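PDB 1YZV: ribonuclease mar1, putative from Trypanosoma cruzi, which is of unknown function but belongs to the isochorismatase family, hydrolase-like proteins with an alpha/beta fold, and may be a ribonuclease. Local coordinates for residues A[11-16]-A[177-182]; A[43-48]-A[198-203]; A[104-109]-A[132-137]; A[113-118]-A[138-143]. All blocks are in the same frame, centred on the assembly; numbering follows the deposited sequence.

Interaction 1: A[11-16]-A[177-182]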
loop_
_atom_site.group_PDB
_atom_site.type_symbol
_atom_site.label_atom_id
_atom_site.label_comp_id
_atom_site.label_asym_id
_atom_site.label_seq_id
_atom_site.Cartn_x
_atom_site.Cartn_y
_atom_site.Cartn_z
ATOM N N ARG A 11 -17.426 -6.205 4.280
ATOM C CA ARG A 11 -16.076 -5.716 4.327
ATOM C C ARG A 11 -15.739 -4.857 5.548
ATOM O O ARG A 11 -14.660 -4.970 6.072
ATOM C CB ARG A 11 -15.653 -5.053 3.024
ATOM C CG ARG A 11 -16.337 -3.860 2.691
ATOM C CD ARG A 11 -15.881 -3.445 1.324
ATOM N NE ARG A 11 -16.307 -4.376 0.274
ATOM C CZ ARG A 11 -15.513 -5.249 -0.345
ATOM N NH1 ARG A 11 -14.209 -5.321 -0.097
ATOM N NH2 ARG A 11 -16.026 -5.985 -1.305
ATOM N N LEU A 12 -16.716 -4.136 6.078
ATOM C CA LEU A 12 -16.540 -3.340 7.271
ATOM C C LEU A 12 -17.186 -4.081 8.430
ATOM O O LEU A 12 -17.875 -5.088 8.211
ATOM C CB LEU A 12 -17.209 -1.989 7.079
ATOM C CG LEU A 12 -16.602 -1.078 5.991
ATOM C CD1 LEU A 12 -17.470 0.117 5.824
ATOM C CD2 LEU A 12 -15.174 -0.714 6.313
ATOM N N LEU A 13 -17.008 -3.560 9.649
ATOM C CA LEU A 13 -17.696 -4.106 10.814
ATOM C C LEU A 13 -19.201 -4.062 10.546
ATOM O O LEU A 13 -19.692 -3.154 9.886
ATOM C CB LEU A 13 -17.390 -3.273 12.053
ATOM C CG LEU A 13 -15.962 -3.374 12.584
ATOM C CD1 LEU A 13 -15.700 -2.219 13.522
ATOM C CD2 LEU A 13 -15.734 -4.712 13.280
ATOM N N LYS A 14 -19.895 -5.099 10.969
ATOM C CA LYS A 14 -21.355 -5.130 10.961
ATOM C C LYS A 14 -21.879 -4.234 12.084
ATOM O O LYS A 14 -21.152 -3.891 13.069
ATOM C CB LYS A 14 -21.864 -6.554 11.183
ATOM C CG LYS A 14 -21.544 -7.515 10.018
ATOM C CD LYS A 14 -22.133 -8.908 10.220
ATOM C CE LYS A 14 -21.847 -9.816 9.023
ATOM N NZ LYS A 14 -22.189 -11.257 9.295
ATOM N N HIS A 15 -23.140 -3.852 11.931
ATOM C CA HIS A 15 -23.846 -3.100 12.929
ATOM C C HIS A 15 -23.850 -3.894 14.228
ATOM O O HIS A 15 -23.941 -5.144 14.204
ATOM C CB HIS A 15 -25.287 -2.826 12.467
ATOM C CG HIS A 15 -26.013 -1.880 13.349
ATOM N ND1 HIS A 15 -26.577 -2.270 14.549
ATOM C CD2 HIS A 15 -26.220 -0.547 13.249
ATOM C CE1 HIS A 15 -27.098 -1.212 15.147
ATOM N NE2 HIS A 15 -26.848 -0.147 14.401
ATOM N N TYR A 16 -23.725 -3.172 15.346
ATOM C CA TYR A 16 -23.568 -3.798 16.627
ATOM C C TYR A 16 -24.651 -4.804 16.981
ATOM O O TYR A 16 -24.385 -5.727 17.783
ATOM C CB TYR A 16 -23.424 -2.781 17.762
ATOM C CG TYR A 16 -24.634 -1.915 18.032
ATOM C CD1 TYR A 16 -25.699 -2.384 18.804
ATOM C CD2 TYR A 16 -24.688 -0.608 17.566
ATOM C CE1 TYR A 16 -26.838 -1.597 19.045
ATOM C CE2 TYR A 16 -25.791 0.210 17.839
ATOM C CZ TYR A 16 -26.855 -0.281 18.632
ATOM O OH TYR A 16 -27.971 0.521 18.846
ATOM N N LEU A 177 -16.199 3.476 15.541
ATOM C CA LEU A 177 -17.434 3.840 16.212
ATOM C C LEU A 177 -18.599 3.963 15.221
ATOM O O LEU A 177 -19.706 3.424 15.454
ATOM C CB LEU A 177 -17.246 5.144 17.006
ATOM C CG LEU A 177 -17.013 5.004 18.482
ATOM C CD1 LEU A 177 -15.775 4.161 18.762
ATOM C CD2 LEU A 177 -16.932 6.376 19.149
ATOM N N MET A 178 -18.368 4.702 14.137
ATOM C CA MET A 178 -19.421 5.037 13.172
ATOM C C MET A 178 -19.753 3.853 12.249
ATOM O O MET A 178 -20.901 3.709 11.829
ATOM C CB MET A 178 -19.012 6.289 12.378
ATOM C CG MET A 178 -18.823 7.519 13.268
ATOM S SD MET A 178 -20.363 8.000 14.036
ATOM C CE MET A 178 -20.361 7.158 15.624
ATOM N N GLN A 179 -18.789 2.939 12.065
ATOM C CA GLN A 179 -19.051 1.625 11.427
ATOM C C GLN A 179 -20.033 0.742 12.198
ATOM O O GLN A 179 -20.894 0.072 11.602
ATOM C CB GLN A 179 -17.759 0.819 11.194
ATOM C CG GLN A 179 -16.898 1.350 10.065
ATOM C CD GLN A 179 -15.486 0.727 10.089
ATOM O OE1 GLN A 179 -15.357 -0.467 10.230
ATOM N NE2 GLN A 179 -14.459 1.552 9.994
ATOM N N LEU A 180 -19.908 0.739 13.515
ATOM C CA LEU A 180 -20.764 -0.082 14.361
ATOM C C LEU A 180 -22.168 0.489 14.415
ATOM O O LEU A 180 -23.076 -0.249 14.697
ATOM C CB LEU A 180 -20.203 -0.219 15.771
ATOM C CG LEU A 180 -18.963 -1.080 15.843
ATOM C CD1 LEU A 180 -18.133 -0.753 17.119
ATOM C CD2 LEU A 180 -19.350 -2.582 15.740
ATOM N N LEU A 181 -22.304 1.821 14.324
ATOM C CA LEU A 181 -23.603 2.490 14.409
ATOM C C LEU A 181 -24.375 2.675 13.107
ATOM O O LEU A 181 -25.615 2.704 13.135
ATOM C CB LEU A 181 -23.481 3.845 15.097
ATOM C CG LEU A 181 -23.573 3.864 16.623
ATOM C CD1 LEU A 181 -22.626 2.875 17.295
ATOM C CD2 LEU A 181 -23.212 5.215 17.017
ATOM N N LYS A 182 -23.672 3.043 12.037
ATOM C CA LYS A 182 -24.231 3.178 10.671
ATOM C C LYS A 182 -25.182 4.339 10.334
ATOM O O LYS A 182 -25.276 4.710 9.153
ATOM C CB LYS A 182 -24.829 1.848 10.146
ATOM C CG LYS A 182 -23.771 0.714 10.240
ATOM C CD LYS A 182 -23.791 -0.293 9.142
ATOM C CE LYS A 182 -22.591 -1.316 9.284
ATOM N NZ LYS A 182 -21.089 -0.859 9.177
#
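L12 meets Q179 at about a right angle, its CD2 lying 3.9 Å from OE1 of the amide. L13 crosses the same side chain, and its CD1 reaches between OE1 of Q179 and CG of L180, the latter 4.2 Å away. The amide oxygen amid these leucines is buried but not left without a partner, since the hydroxyl of Y169 bonds to it and also serves the backbone N of L13. The carbonyl of L13 accepts a 2.8 Å bond from NZ of K182, which arrives nearly in line with the C=O. Bends at chi2 and chi4 curl the lysine back over the helix end, where NZ also gives a 2.6 Å bond to O of Q179. CD2 of L180 packs against the carbonyl O of K14, 3.5 Å away, while the amine of K14 pairs with E111. At H15 the imidazole lies with one face against O of L180 and its edge toward O of L181, 3.3 Å from CD2; NE2 is bonded to D186. Y16 N then donates to O of L180 at 3.1 Å, in the carbonyl plane on a lone pair, and its ring borders CD1 of L181. K182 leaves helix 173-181 with positive phi; with Y16 N on L180 O, and K182 NZ tying Q179 O to L13 O, this helix C-terminus is joined to the loop before strand 20-26.

Interaction 2: A[43-48]-A[198-203]. With SO4 (sulfate ion), chain B.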
loop_
_atom_site.group_PDB
_atom_site.type_symbol
_atom_site.label_atom_id
_atom_site.label_comp_id
_atom_site.label_asym_id
_atom_site.label_seq_id
_atom_site.Cartn_x
_atom_site.Cartn_y
_atom_site.Cartn_z
ATOM N N VAL A 43 -4.033 4.942 25.391
ATOM C CA VAL A 43 -4.904 5.106 26.540
ATOM C C VAL A 43 -6.237 5.770 26.162
ATOM O O VAL A 43 -7.298 5.276 26.577
ATOM C CB VAL A 43 -4.194 5.881 27.659
ATOM C CG1 VAL A 43 -5.196 6.384 28.700
ATOM C CG2 VAL A 43 -3.149 4.985 28.279
ATOM N N PHE A 44 -6.174 6.894 25.428
ATOM C CA PHE A 44 -7.363 7.598 24.915
ATOM C C PHE A 44 -8.317 6.690 24.137
ATOM O O PHE A 44 -9.548 6.746 24.362
ATOM C CB PHE A 44 -6.941 8.833 24.052
ATOM C CG PHE A 44 -8.091 9.547 23.360
ATOM C CD1 PHE A 44 -8.782 10.562 23.972
ATOM C CD2 PHE A 44 -8.441 9.230 22.066
ATOM C CE1 PHE A 44 -9.794 11.223 23.292
ATOM C CE2 PHE A 44 -9.400 9.915 21.386
ATOM C CZ PHE A 44 -10.102 10.870 21.982
ATOM N N VAL A 45 -7.750 5.853 23.252
ATOM C CA VAL A 45 -8.520 4.907 22.466
ATOM C C VAL A 45 -9.129 3.812 23.370
ATOM O O VAL A 45 -10.294 3.411 23.185
ATOM C CB VAL A 45 -7.704 4.293 21.282
ATOM C CG1 VAL A 45 -8.412 3.119 20.664
ATOM C CG2 VAL A 45 -7.444 5.331 20.231
ATOM N N ALA A 46 -8.375 3.361 24.366
ATOM C CA ALA A 46 -8.894 2.388 25.339
ATOM C C ALA A 46 -10.140 2.921 26.079
ATOM O O ALA A 46 -11.156 2.213 26.219
ATOM C CB ALA A 46 -7.808 1.968 26.329
ATOM N N ASN A 47 -10.067 4.188 26.470
ATOM C CA ASN A 47 -11.172 4.901 27.097
ATOM C C ASN A 47 -12.377 5.180 26.202
ATOM O O ASN A 47 -13.531 5.026 26.608
ATOM C CB ASN A 47 -10.664 6.192 27.726
ATOM C CG ASN A 47 -9.915 5.949 29.020
ATOM O OD1 ASN A 47 -10.181 4.964 29.714
ATOM N ND2 ASN A 47 -8.898 6.789 29.301
ATOM N N ARG A 48 -12.102 5.479 24.940
ATOM C CA ARG A 48 -13.154 5.667 23.971
ATOM C C ARG A 48 -13.948 4.378 23.763
ATOM O O ARG A 48 -15.197 4.374 23.726
ATOM C CB ARG A 48 -12.521 6.135 22.649
ATOM C CG ARG A 48 -13.462 6.133 21.493
ATOM C CD ARG A 48 -12.859 6.859 20.310
ATOM N NE ARG A 48 -12.899 8.304 20.475
ATOM C CZ ARG A 48 -12.479 9.167 19.551
ATOM N NH1 ARG A 48 -11.959 8.721 18.391
ATOM N NH2 ARG A 48 -12.680 10.467 19.736
ATOM N N GLN A 198 -14.445 14.283 21.945
ATOM C CA GLN A 198 -13.212 14.320 22.704
ATOM C C GLN A 198 -12.045 14.307 21.735
ATOM O O GLN A 198 -12.174 13.771 20.654
ATOM C CB GLN A 198 -13.166 13.148 23.665
ATOM C CG GLN A 198 -14.327 13.143 24.588
ATOM C CD GLN A 198 -14.312 12.010 25.580
ATOM O OE1 GLN A 198 -14.522 10.859 25.229
ATOM N NE2 GLN A 198 -14.178 12.349 26.847
ATOM N N THR A 199 -10.930 14.961 22.089
ATOM C CA THR A 199 -9.794 15.118 21.162
ATOM C C THR A 199 -8.619 14.254 21.602
ATOM O O THR A 199 -8.337 14.145 22.799
ATOM C CB THR A 199 -9.391 16.643 21.096
ATOM O OG1 THR A 199 -9.264 17.115 22.419
ATOM C CG2 THR A 199 -10.491 17.462 20.494
ATOM N N HIS A 200 -7.922 13.615 20.661
ATOM C CA HIS A 200 -6.772 12.775 21.034
ATOM C C HIS A 200 -5.782 13.670 21.755
ATOM O O HIS A 200 -5.526 14.777 21.297
ATOM C CB HIS A 200 -6.062 12.189 19.805
ATOM C CG HIS A 200 -6.826 11.123 19.091
ATOM N ND1 HIS A 200 -7.922 11.393 18.291
ATOM C CD2 HIS A 200 -6.651 9.776 19.051
ATOM C CE1 HIS A 200 -8.368 10.262 17.770
ATOM N NE2 HIS A 200 -7.596 9.273 18.186
ATOM N N PRO A 201 -5.082 13.143 22.758
ATOM C CA PRO A 201 -4.039 13.984 23.364
ATOM C C PRO A 201 -2.897 14.358 22.430
ATOM O O PRO A 201 -2.227 15.362 22.657
ATOM C CB PRO A 201 -3.490 13.120 24.504
ATOM C CG PRO A 201 -4.168 11.865 24.477
ATOM C CD PRO A 201 -5.305 11.899 23.510
ATOM N N ILE A 202 -2.561 13.475 21.493
ATOM C CA ILE A 202 -1.575 13.782 20.493
ATOM C C ILE A 202 -2.292 13.744 19.140
ATOM O O ILE A 202 -2.914 12.749 18.792
ATOM C CB ILE A 202 -0.434 12.732 20.475
ATOM C CG1 ILE A 202 0.204 12.550 21.868
ATOM C CG2 ILE A 202 0.628 13.097 19.398
ATOM C CD1 ILE A 202 0.937 11.198 21.998
ATOM N N ARG A 203 -2.369 14.907 18.526
ATOM C CA ARG A 203 -2.752 15.104 17.126
ATOM C C ARG A 203 -2.683 13.929 16.211
ATOM O O ARG A 203 -1.573 13.481 15.953
ATOM C CB ARG A 203 -1.717 16.071 16.562
ATOM C CG ARG A 203 -1.855 16.392 15.119
ATOM C CD ARG A 203 -1.066 15.521 14.125
ATOM N NE ARG A 203 -1.322 15.903 12.729
ATOM C CZ ARG A 203 -0.694 15.359 11.695
ATOM N NH1 ARG A 203 0.224 14.410 11.880
ATOM N NH2 ARG A 203 -0.984 15.758 10.468
HETATM S S SO4 B . -8.390 14.749 16.869
HETATM O O1 SO4 B . -9.111 14.079 17.993
HETATM O O2 SO4 B . -8.943 14.404 15.532
HETATM O O3 SO4 B . -6.946 14.373 16.786
HETATM O O4 SO4 B . -8.434 16.184 17.078
HETATM O O HOH W 1 -13.380 9.250 23.096
#
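O1 of the sulfate is gripped twice by H200: the backbone N and ring ND1 each donate at 3.0 Å, and the ND1 bond is almost straight at 175°, with O1 in the plane of the imidazole. The ion probably came from the crystallisation liquor. On its other nitrogen, NE2, H200 is bonded to D143, so the imidazole is tied at both ends. One face of this ring receives CE2 of F44, 3.5 Å above its plane, but the two rings meet obliquely, their planes 41° apart. F44 in turn carries CA of H200 over the centre of its own face, a CH-pi contact of 3.8 Å to the centroid. With CG anti to the backbone N (chi1 174°), the phenyl leans from the helix into the 198-203 chain, and its CB touches CD of P201 at 3.5 Å. R48 lays its guanidinium over CE2 of F44. Its NE gives a 2.8 Å bond to a water that donates onward to OE1 of Q198, while NH1 is held by S173 and NH2 by L195 O. The C-terminal chain leaving helix 189-197 thus runs along helix 39-56, with the start of helix 173-181 beside R48 and H200, and W116 of strand 110-118 behind V45.

Interaction 3: A[104-109]-A[132-137]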
loop_
_atom_site.group_PDB
_atom_site.type_symbol
_atom_site.label_atom_id
_atom_site.label_comp_id
_atom_site.label_asym_id
_atom_site.label_seq_id
_atom_site.Cartn_x
_atom_site.Cartn_y
_atom_site.Cartn_z
ATOM N N LEU A 104 -14.504 -16.586 25.612
ATOM C CA LEU A 104 -15.122 -15.271 25.432
ATOM C C LEU A 104 -15.309 -14.891 23.976
ATOM O O LEU A 104 -16.182 -14.084 23.670
ATOM C CB LEU A 104 -14.286 -14.193 26.131
ATOM C CG LEU A 104 -14.632 -13.763 27.563
ATOM C CD1 LEU A 104 -15.392 -14.743 28.321
ATOM C CD2 LEU A 104 -13.369 -13.356 28.318
ATOM N N VAL A 105 -14.502 -15.457 23.088
ATOM C CA VAL A 105 -14.507 -15.088 21.681
ATOM C C VAL A 105 -14.743 -16.270 20.756
ATOM O O VAL A 105 -15.182 -16.089 19.627
ATOM C CB VAL A 105 -13.138 -14.381 21.312
ATOM C CG1 VAL A 105 -11.946 -15.325 21.448
ATOM C CG2 VAL A 105 -13.164 -13.819 19.917
ATOM N N ASP A 106 -14.397 -17.485 21.194
ATOM C CA ASP A 106 -14.615 -18.687 20.361
ATOM C C ASP A 106 -16.094 -19.099 20.430
ATOM O O ASP A 106 -16.418 -20.221 20.799
ATOM C CB ASP A 106 -13.716 -19.826 20.845
ATOM C CG ASP A 106 -13.630 -20.988 19.878
ATOM O OD1 ASP A 106 -13.816 -20.820 18.643
ATOM O OD2 ASP A 106 -13.221 -22.065 20.366
ATOM N N LEU A 107 -16.979 -18.160 20.132
ATOM C CA LEU A 107 -18.445 -18.389 20.069
ATOM C C LEU A 107 -18.901 -17.846 18.720
ATOM O O LEU A 107 -18.420 -16.813 18.293
ATOM C CB LEU A 107 -19.157 -17.621 21.192
ATOM C CG LEU A 107 -18.733 -17.926 22.642
ATOM C CD1 LEU A 107 -19.160 -16.843 23.640
ATOM C CD2 LEU A 107 -19.308 -19.276 23.057
ATOM N N PRO A 108 -19.817 -18.540 18.026
ATOM C CA PRO A 108 -20.244 -18.086 16.698
ATOM C C PRO A 108 -20.850 -16.656 16.659
ATOM O O PRO A 108 -20.642 -15.953 15.694
ATOM C CB PRO A 108 -21.277 -19.154 16.287
ATOM C CG PRO A 108 -21.809 -19.646 17.517
ATOM C CD PRO A 108 -20.586 -19.727 18.436
ATOM N N GLU A 109 -21.454 -16.205 17.747
ATOM C CA GLU A 109 -21.984 -14.830 17.836
ATOM C C GLU A 109 -20.901 -13.720 17.884
ATOM O O GLU A 109 -21.196 -12.575 17.562
ATOM C CB GLU A 109 -22.867 -14.698 19.068
ATOM C CG GLU A 109 -22.173 -15.150 20.343
ATOM C CD GLU A 109 -23.021 -15.039 21.600
ATOM O OE1 GLU A 109 -24.235 -14.695 21.495
ATOM O OE2 GLU A 109 -22.446 -15.232 22.707
ATOM N N LEU A 132 -7.393 -14.317 12.701
ATOM C CA LEU A 132 -7.651 -14.679 11.320
ATOM C C LEU A 132 -7.675 -16.194 11.173
ATOM O O LEU A 132 -8.495 -16.721 10.419
ATOM C CB LEU A 132 -6.624 -14.086 10.378
ATOM C CG LEU A 132 -6.735 -12.592 10.031
ATOM C CD1 LEU A 132 -5.615 -12.247 9.087
ATOM C CD2 LEU A 132 -8.116 -12.295 9.413
ATOM N N ASP A 133 -6.812 -16.883 11.905
ATOM C CA ASP A 133 -6.865 -18.331 11.927
ATOM C C ASP A 133 -8.180 -18.874 12.446
ATOM O O ASP A 133 -8.523 -19.984 12.098
ATOM C CB ASP A 133 -5.736 -18.926 12.763
ATOM C CG ASP A 133 -4.411 -18.860 12.061
ATOM O OD1 ASP A 133 -4.423 -18.796 10.810
ATOM O OD2 ASP A 133 -3.361 -18.891 12.755
ATOM N N MET A 134 -8.844 -18.160 13.348
ATOM C CA MET A 134 -10.165 -18.551 13.865
ATOM C C MET A 134 -11.343 -18.099 12.984
ATOM O O MET A 134 -12.496 -18.184 13.408
ATOM C CB MET A 134 -10.374 -17.913 15.231
ATOM C CG MET A 134 -9.477 -18.452 16.287
ATOM S SD MET A 134 -9.590 -17.537 17.826
ATOM C CE MET A 134 -11.296 -17.842 18.262
ATOM N N LYS A 135 -11.032 -17.497 11.836
ATOM C CA LYS A 135 -12.003 -16.981 10.875
ATOM C C LYS A 135 -12.869 -15.876 11.471
ATOM O O LYS A 135 -14.037 -15.737 11.132
ATOM C CB LYS A 135 -12.833 -18.116 10.255
ATOM C CG LYS A 135 -11.966 -19.167 9.533
ATOM C CD LYS A 135 -12.852 -20.262 8.917
ATOM C CE LYS A 135 -12.067 -21.552 8.475
ATOM N NZ LYS A 135 -13.002 -22.744 8.154
ATOM N N LYS A 136 -12.264 -15.039 12.312
ATOM C CA LYS A 136 -12.932 -13.857 12.820
ATOM C C LYS A 136 -12.534 -12.644 11.959
ATOM O O LYS A 136 -11.442 -12.599 11.403
ATOM C CB LYS A 136 -12.540 -13.613 14.278
ATOM C CG LYS A 136 -12.759 -14.792 15.245
ATOM C CD LYS A 136 -14.223 -15.109 15.407
ATOM C CE LYS A 136 -14.469 -16.227 16.403
ATOM N NZ LYS A 136 -15.955 -16.395 16.662
ATOM N N LYS A 137 -13.401 -11.644 11.918
ATOM C CA LYS A 137 -13.084 -10.330 11.358
ATOM C C LYS A 137 -12.330 -9.587 12.426
ATOM O O LYS A 137 -12.645 -9.699 13.617
ATOM C CB LYS A 137 -14.384 -9.563 11.004
ATOM C CG LYS A 137 -14.128 -8.112 10.429
ATOM C CD LYS A 137 -15.449 -7.408 10.066
ATOM C CE LYS A 137 -16.030 -7.882 8.706
ATOM N NZ LYS A 137 -17.544 -7.814 8.691
HETATM O O HOH W 2 -15.804 -19.227 17.100
HETATM O O HOH W 3 -17.651 -16.216 14.421
#
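K136 sends its amine across to the carbonyl of V105, and NZ donates a 3.1 Å bond to that O, nearly in line with its C=O. NZ of K136 also lies 3.0 Å from O of L107. It bonds the carbonyl of V110 as well, so that the lysine holds V105 and V110 where the chain enters strand 110-118. A bend at chi2 (-66°) is followed by an extended run that carries the amine over to them. The buried, apolar part is beside it: CE of M134 approaches CG1 of V105 at 4.1 Å, and L97 adjoins both side chains. Helix 120-133 ends here in a Schellman motif, K135 taking the positive phi; this is the turn of a beta-alpha-beta unit at which the chain leaves the helix and enters strand 137-146. Facing it, D106 is the centre of an inverse gamma turn after helix 102-105. D106 lies on the exposed, watered side. CE of M134 comes within 3.9 Å of OD1 of D106, but the carboxylate reaches the lysine through a water, which donates to OD1 and accepts from NZ of K136 at 2.9 Å. OD1 of D106 and NZ of K136 themselves stand 5.3 Å apart, so any attraction between these charges is probably modest. A second water, accepting from NZ of K136 at 2.8 Å, donates a longer bond of 3.3 Å to O of P108.

Interaction 4: A[113-118]-A[138-143]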
loop_
_atom_site.group_PDB
_atom_site.type_symbol
_atom_site.label_atom_id
_atom_site.label_comp_id
_atom_site.label_asym_id
_atom_site.label_seq_id
_atom_site.Cartn_x
_atom_site.Cartn_y
_atom_site.Cartn_z
ATOM N N VAL A 113 -13.738 -8.435 16.111
ATOM C CA VAL A 113 -12.883 -7.975 17.204
ATOM C C VAL A 113 -12.277 -6.672 16.759
ATOM O O VAL A 113 -11.824 -6.552 15.595
ATOM C CB VAL A 113 -11.787 -9.030 17.489
ATOM C CG1 VAL A 113 -10.682 -8.454 18.395
ATOM C CG2 VAL A 113 -12.448 -10.390 18.084
ATOM N N VAL A 114 -12.386 -5.684 17.630
ATOM C CA VAL A 114 -11.702 -4.425 17.508
ATOM C C VAL A 114 -10.463 -4.530 18.390
ATOM O O VAL A 114 -10.561 -4.718 19.616
ATOM C CB VAL A 114 -12.603 -3.259 17.955
ATOM C CG1 VAL A 114 -11.831 -1.956 18.038
ATOM C CG2 VAL A 114 -13.794 -3.135 17.003
ATOM N N LEU A 115 -9.297 -4.374 17.770
ATOM C CA LEU A 115 -8.000 -4.683 18.406
ATOM C C LEU A 115 -7.073 -3.468 18.406
ATOM O O LEU A 115 -6.882 -2.815 17.372
ATOM C CB LEU A 115 -7.321 -5.839 17.674
ATOM C CG LEU A 115 -5.864 -6.262 18.004
ATOM C CD1 LEU A 115 -5.736 -6.717 19.490
ATOM C CD2 LEU A 115 -5.428 -7.411 17.038
ATOM N N TRP A 116 -6.457 -3.204 19.552
ATOM C CA TRP A 116 -5.470 -2.120 19.663
ATOM C C TRP A 116 -4.562 -2.330 20.877
ATOM O O TRP A 116 -4.821 -3.199 21.686
ATOM C CB TRP A 116 -6.166 -0.733 19.742
ATOM C CG TRP A 116 -6.797 -0.438 21.033
ATOM C CD1 TRP A 116 -6.232 0.307 22.046
ATOM C CD2 TRP A 116 -7.932 -1.104 21.629
ATOM N NE1 TRP A 116 -6.978 0.210 23.188
ATOM C CE2 TRP A 116 -8.062 -0.589 22.954
ATOM C CE3 TRP A 116 -8.959 -1.919 21.128
ATOM C CZ2 TRP A 116 -9.093 -0.996 23.833
ATOM C CZ3 TRP A 116 -9.988 -2.307 22.002
ATOM C CH2 TRP A 116 -10.043 -1.841 23.341
ATOM N N GLY A 117 -3.445 -1.616 20.903
ATOM C CA GLY A 117 -2.569 -1.600 22.064
ATOM C C GLY A 117 -1.105 -1.745 21.716
ATOM O O GLY A 117 -0.628 -1.171 20.695
ATOM N N PHE A 118 -0.374 -2.353 22.652
ATOM C CA PHE A 118 1.068 -2.502 22.557
ATOM C C PHE A 118 1.459 -3.993 22.432
ATOM O O PHE A 118 0.795 -4.855 22.986
ATOM C CB PHE A 118 1.776 -2.006 23.794
ATOM C CG PHE A 118 1.429 -0.588 24.230
ATOM C CD1 PHE A 118 1.169 0.406 23.333
ATOM C CD2 PHE A 118 1.660 -0.241 25.569
ATOM C CE1 PHE A 118 0.936 1.715 23.792
ATOM C CE2 PHE A 118 1.422 1.051 26.030
ATOM C CZ PHE A 118 1.016 2.012 25.145
ATOM N N VAL A 138 -11.246 -8.943 12.045
ATOM C CA VAL A 138 -10.458 -8.176 13.014
ATOM C C VAL A 138 -10.079 -6.802 12.442
ATOM O O VAL A 138 -9.669 -6.680 11.282
ATOM C CB VAL A 138 -9.241 -9.000 13.592
ATOM C CG1 VAL A 138 -8.441 -9.644 12.550
ATOM C CG2 VAL A 138 -8.350 -8.144 14.499
ATOM N N VAL A 139 -10.373 -5.751 13.208
ATOM C CA VAL A 139 -10.129 -4.384 12.775
ATOM C C VAL A 139 -9.174 -3.755 13.743
ATOM O O VAL A 139 -9.408 -3.813 14.975
ATOM C CB VAL A 139 -11.450 -3.590 12.713
ATOM C CG1 VAL A 139 -11.220 -2.186 12.088
ATOM C CG2 VAL A 139 -12.411 -4.372 11.900
ATOM N N ILE A 140 -8.033 -3.335 13.220
ATOM C CA ILE A 140 -7.012 -2.708 14.022
ATOM C C ILE A 140 -7.404 -1.206 14.155
ATOM O O ILE A 140 -7.587 -0.530 13.156
ATOM C CB ILE A 140 -5.607 -2.859 13.383
ATOM C CG1 ILE A 140 -5.308 -4.300 12.978
ATOM C CG2 ILE A 140 -4.523 -2.294 14.273
ATOM C CD1 ILE A 140 -5.337 -5.254 14.090
ATOM N N ALA A 141 -7.392 -0.670 15.378
ATOM C CA ALA A 141 -7.538 0.784 15.563
ATOM C C ALA A 141 -6.154 1.377 15.624
ATOM O O ALA A 141 -5.544 1.428 16.696
ATOM C CB ALA A 141 -8.311 1.106 16.842
ATOM N N VAL A 142 -5.634 1.792 14.481
ATOM C CA VAL A 142 -4.234 2.215 14.412
ATOM C C VAL A 142 -3.859 3.351 15.362
ATOM O O VAL A 142 -2.705 3.427 15.850
ATOM C CB VAL A 142 -3.804 2.538 12.919
ATOM C CG1 VAL A 142 -4.528 3.724 12.320
ATOM C CG2 VAL A 142 -2.262 2.744 12.793
ATOM N N ASP A 143 -4.803 4.274 15.576
ATOM C CA ASP A 143 -4.604 5.427 16.476
ATOM C C ASP A 143 -4.473 5.046 17.947
ATOM O O ASP A 143 -3.962 5.850 18.727
ATOM C CB ASP A 143 -5.694 6.547 16.297
ATOM C CG ASP A 143 -7.161 6.059 16.504
ATOM O OD1 ASP A 143 -7.492 4.950 16.050
ATOM O OD2 ASP A 143 -8.017 6.851 17.023
#
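V113 and V138 open a parallel pairing of neighbouring strands in a beta-alpha-beta unit, linked by helix 120-133, in the chain's six-stranded parallel sheet, between strands 20-26 and 168-171. Three backbone bonds hold it: V139 N to V113 O at 2.9 Å, L115 N to V139 O at 2.9 Å and A141 N to L115 O at 3.0 Å. Weaker CA-H...O contacts fill in between them, such as CA of V138 on O of V113. The segment axes are splayed by 34°. Apolar contact concentrates on the face bearing V113, L115, V138 and I140, where L115 lies side by side with V138 and I140, all pointing the same way. Its CD2 sits 3.9 Å from CG2 of V138. On the other face V114 packs on F49, and V139 on Y169. Where the pairing runs out, CB of W116 meets CB of A141 at 4.0 Å. The closest side-chain approach is 3.7 Å, between CD2 of L115 and CD1 of I140.

How the interactions relate
From the N terminus, 11-16 waits for 177-182, so interaction 1 closes the longest loop, joining the entry to strand 20-26 with helix 173-181. Interaction 2 begins inside it, at 43-48, but ends beyond it at 198-203, so the two cross; they touch where L177 packs on R48. Interactions 3 and 4 are nested in both loops and cross each other, their segments alternating around the unit of strand 110-118, helix 120-133 and strand 137-146. K137 joins interaction 3 to interaction 1 through O of L12, and D143 joins interaction 4 to interaction 2 through H200. Interactions 2 and 3 lie on opposite sides of the chain's centre, with interaction 4 touching both.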